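PDB 5LHA: omega transaminase from Pseudomonas sp., which probably catalyses the pyridoxal phosphate-dependent transfer of amino groups between amines and keto acids, and is held here with its cofactor in the pyridoxamine form. Local coordinates for residues Arg54-Trp63 and Arg417-Pro425. Sequence-based numbering, arbitrary orientation.
Sequences RMLDGVGGLW and RRAGVLVRP
Arg424, Leu422 and Val59 bury much of the surface where the strand 54-57 runs parallel to 421-426, the one parallel pairing in the smaller-domain sheet of this fold type I transaminase. Two backbone bonds hold the pair: Leu56 N donates to Gly420 O (2.7 Å), and Leu56 O receives Leu422 N (3.0 Å). Gly420 leaves helix 408-418 through a Schellman motif, its positive phi turning the chain into the strand. Leu56 and Val421 share the sheet face packed on helix 440-457. On the other face Leu422 lies alongside Met55 and points the same way, Leu422 CB against Met55 CG, with Tyr88 of the second subunit packed on Leu422.

Beyond the paired strands the chains diverge, and Val59 bridges to Leu422 and Arg424. Its CG2 meets Leu422 O at 3.4 Å and packs on Leu422 CG, while CG1 touches Arg424 CB at 3.8 Å as the arginine chain crosses at about a right angle. Arg424 is nearly fully extended, with CG anti to the backbone N (chi1 -169°), which carries its guanidinium past Val59 to Leu62 and Trp63. Leu62 CD2 sits over the centre of one guanidinium face, 3.6 Å from Arg424 CZ. The side chain of Trp63 comes within about 4 Å of the bound PMP; its ring stands nearly perpendicular to the Arg424 guanidinium (82° between planes), and its NE1 approaches the guanidinium edge. One water, lying in the plane of the indole, accepts from Trp63 NE1 at 3.1 Å and, more weakly, from Arg424 NH1 at 3.3 Å.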
loop_
_atom_site.group_PDB
_atom_site.type_symbol
_atom_site.label_atom_id
_atom_site.label_comp_id
_atom_site.label_asym_id
_atom_site.label_seq_id
_atom_site.Cartn_x
_atom_site.Cartn_y
_atom_site.Cartn_z
ATOM N N ARG A 54 30.051 3.279 -40.457
ATOM C CA ARG A 54 30.594 4.040 -39.339
ATOM C C ARG A 54 29.728 5.261 -39.063
ATOM O O ARG A 54 29.303 5.954 -39.993
ATOM C CB ARG A 54 32.030 4.473 -39.643
ATOM C CG ARG A 54 32.612 5.535 -38.717
ATOM C CD ARG A 54 34.044 5.879 -39.137
ATOM N NE ARG A 54 34.086 6.868 -40.212
ATOM C CZ ARG A 54 34.730 8.031 -40.139
ATOM N NH1 ARG A 54 35.404 8.352 -39.042
ATOM N NH2 ARG A 54 34.705 8.870 -41.167
ATOM N N MET A 55 29.460 5.522 -37.782
ATOM C CA MET A 55 28.611 6.644 -37.409
ATOM C C MET A 55 29.125 7.293 -36.132
ATOM O O MET A 55 29.616 6.612 -35.225
ATOM C CB MET A 55 27.149 6.178 -37.238
ATOM C CG MET A 55 26.926 5.205 -36.084
ATOM S SD MET A 55 25.769 3.858 -36.460
ATOM C CE MET A 55 26.892 2.595 -37.066
ATOM N N LEU A 56 29.007 8.617 -36.066
ATOM C CA LEU A 56 29.319 9.315 -34.831
ATOM C C LEU A 56 28.326 8.892 -33.763
ATOM O O LEU A 56 27.118 8.837 -34.003
ATOM C CB LEU A 56 29.271 10.830 -35.041
ATOM C CG LEU A 56 29.816 11.708 -33.909
ATOM C CD1 LEU A 56 31.282 11.421 -33.645
ATOM C CD2 LEU A 56 29.618 13.186 -34.213
ATOM N N ASP A 57 28.839 8.617 -32.568
ATOM C CA ASP A 57 28.007 8.108 -31.480
ATOM C C ASP A 57 27.363 9.291 -30.763
ATOM O O ASP A 57 27.745 9.685 -29.659
ATOM C CB ASP A 57 28.828 7.260 -30.520
ATOM C CG ASP A 57 27.965 6.543 -29.509
ATOM O OD1 ASP A 57 26.733 6.580 -29.660
ATOM O OD2 ASP A 57 28.508 5.969 -28.553
ATOM N N GLY A 58 26.356 9.864 -31.416
ATOM C CA GLY A 58 25.643 11.008 -30.868
ATOM C C GLY A 58 24.853 10.725 -29.608
ATOM O O GLY A 58 24.357 11.674 -28.991
ATOM N N VAL A 59 24.699 9.450 -29.229
ATOM C CA VAL A 59 24.006 9.073 -27.998
ATOM C C VAL A 59 24.972 8.743 -26.863
ATOM O O VAL A 59 24.540 8.636 -25.703
ATOM C CB VAL A 59 23.049 7.886 -28.252
ATOM C CG1 VAL A 59 21.998 7.784 -27.173
ATOM C CG2 VAL A 59 22.375 8.033 -29.602
ATOM N N GLY A 60 26.258 8.581 -27.152
ATOM C CA GLY A 60 27.224 8.325 -26.095
ATOM C C GLY A 60 26.967 7.025 -25.370
ATOM O O GLY A 60 27.066 6.974 -24.135
ATOM N N GLY A 61 26.626 5.968 -26.109
ATOM C CA GLY A 61 26.169 4.735 -25.494
ATOM C C GLY A 61 24.742 4.909 -25.024
ATOM O O GLY A 61 23.799 4.685 -25.783
ATOM N N LEU A 62 24.587 5.330 -23.769
ATOM C CA LEU A 62 23.318 5.771 -23.174
ATOM C C LEU A 62 23.710 6.898 -22.224
ATOM O O LEU A 62 23.669 6.733 -21.001
ATOM C CB LEU A 62 22.581 4.643 -22.445
ATOM C CG LEU A 62 21.571 3.822 -23.253
ATOM C CD1 LEU A 62 21.000 2.696 -22.400
ATOM C CD2 LEU A 62 20.449 4.706 -23.802
ATOM N N TRP A 63 24.020 8.064 -22.807
ATOM C CA TRP A 63 24.785 9.135 -22.161
ATOM C C TRP A 63 25.723 8.635 -21.066
ATOM O O TRP A 63 25.622 9.069 -19.908
ATOM C CB TRP A 63 23.885 10.235 -21.573
ATOM C CG TRP A 63 22.408 9.981 -21.365
ATOM C CD1 TRP A 63 21.795 8.826 -20.964
ATOM C CD2 TRP A 63 21.362 10.949 -21.518
ATOM N NE1 TRP A 63 20.435 9.010 -20.877
ATOM C CE2 TRP A 63 20.144 10.306 -21.212
ATOM C CE3 TRP A 63 21.339 12.297 -21.891
ATOM C CZ2 TRP A 63 18.918 10.961 -21.269
ATOM C CZ3 TRP A 63 20.123 12.945 -21.948
ATOM C CH2 TRP A 63 18.927 12.274 -21.645
ATOM N N ARG A 417 21.115 8.566 -39.034
ATOM C CA ARG A 417 22.113 7.501 -38.991
ATOM C C ARG A 417 22.712 7.254 -40.369
ATOM O O ARG A 417 23.936 7.168 -40.523
ATOM C CB ARG A 417 21.484 6.218 -38.443
ATOM C CG ARG A 417 22.337 4.968 -38.588
ATOM C CD ARG A 417 21.599 3.758 -38.035
ATOM N NE ARG A 417 20.397 3.460 -38.808
ATOM C CZ ARG A 417 20.394 2.779 -39.949
ATOM N NH1 ARG A 417 21.526 2.314 -40.448
ATOM N NH2 ARG A 417 19.257 2.553 -40.598
ATOM N N ARG A 418 21.856 7.140 -41.390
ATOM C CA ARG A 418 22.350 6.960 -42.749
ATOM C C ARG A 418 23.302 8.080 -43.138
ATOM O O ARG A 418 24.233 7.860 -43.921
ATOM C CB ARG A 418 21.179 6.874 -43.728
ATOM C CG ARG A 418 20.379 5.585 -43.592
ATOM C CD ARG A 418 19.313 5.438 -44.673
ATOM N NE ARG A 418 18.300 4.476 -44.249
ATOM C CZ ARG A 418 17.150 4.811 -43.673
ATOM N NH1 ARG A 418 16.846 6.089 -43.473
ATOM N NH2 ARG A 418 16.296 3.867 -43.302
ATOM N N ALA A 419 23.096 9.277 -42.588
ATOM C CA ALA A 419 24.014 10.390 -42.784
ATOM C C ALA A 419 25.208 10.341 -41.838
ATOM O O ALA A 419 26.020 11.274 -41.848
ATOM C CB ALA A 419 23.275 11.721 -42.612
ATOM N N GLY A 420 25.336 9.286 -41.034
ATOM C CA GLY A 420 26.543 9.040 -40.270
ATOM C C GLY A 420 26.517 9.430 -38.808
ATOM O O GLY A 420 27.586 9.514 -38.197
ATOM N N VAL A 421 25.345 9.688 -38.228
ATOM C CA VAL A 421 25.257 10.121 -36.835
ATOM C C VAL A 421 24.095 9.395 -36.165
ATOM O O VAL A 421 22.940 9.563 -36.569
ATOM C CB VAL A 421 25.069 11.643 -36.701
ATOM C CG1 VAL A 421 24.929 12.023 -35.246
ATOM C CG2 VAL A 421 26.235 12.384 -37.308
ATOM N N LEU A 422 24.392 8.611 -35.134
ATOM C CA LEU A 422 23.359 7.922 -34.369
ATOM C C LEU A 422 22.820 8.847 -33.286
ATOM O O LEU A 422 23.587 9.363 -32.470
ATOM C CB LEU A 422 23.893 6.638 -33.734
ATOM C CG LEU A 422 22.813 5.820 -33.016
ATOM C CD1 LEU A 422 21.677 5.428 -33.955
ATOM C CD2 LEU A 422 23.389 4.597 -32.329
ATOM N N VAL A 423 21.508 9.088 -33.309
ATOM C CA VAL A 423 20.804 9.858 -32.290
ATOM C C VAL A 423 19.642 9.010 -31.783
ATOM O O VAL A 423 19.346 7.939 -32.318
ATOM C CB VAL A 423 20.315 11.224 -32.810
ATOM C CG1 VAL A 423 21.502 12.052 -33.273
ATOM C CG2 VAL A 423 19.336 11.031 -33.941
ATOM N N ARG A 424 18.969 9.507 -30.746
ATOM C CA ARG A 424 18.042 8.686 -29.963
ATOM C C ARG A 424 16.621 9.241 -29.934
ATOM O O ARG A 424 16.385 10.304 -29.329
ATOM C CB ARG A 424 18.579 8.544 -28.540
ATOM C CG ARG A 424 17.863 7.516 -27.684
ATOM C CD ARG A 424 18.295 7.634 -26.233
ATOM N NE ARG A 424 17.468 6.828 -25.337
ATOM C CZ ARG A 424 17.545 6.863 -24.008
ATOM N NH1 ARG A 424 18.412 7.672 -23.405
ATOM N NH2 ARG A 424 16.740 6.100 -23.277
ATOM N N PRO A 425 15.646 8.568 -30.549
ATOM C CA PRO A 425 14.246 8.970 -30.366
ATOM C C PRO A 425 13.679 8.381 -29.080
ATOM O O PRO A 425 13.825 7.187 -28.807
ATOM C CB PRO A 425 13.544 8.399 -31.606
ATOM C CG PRO A 425 14.357 7.223 -31.989
ATOM C CD PRO A 425 15.791 7.539 -31.596
HETATM O O HOH W 1 18.881 6.344 -20.392
#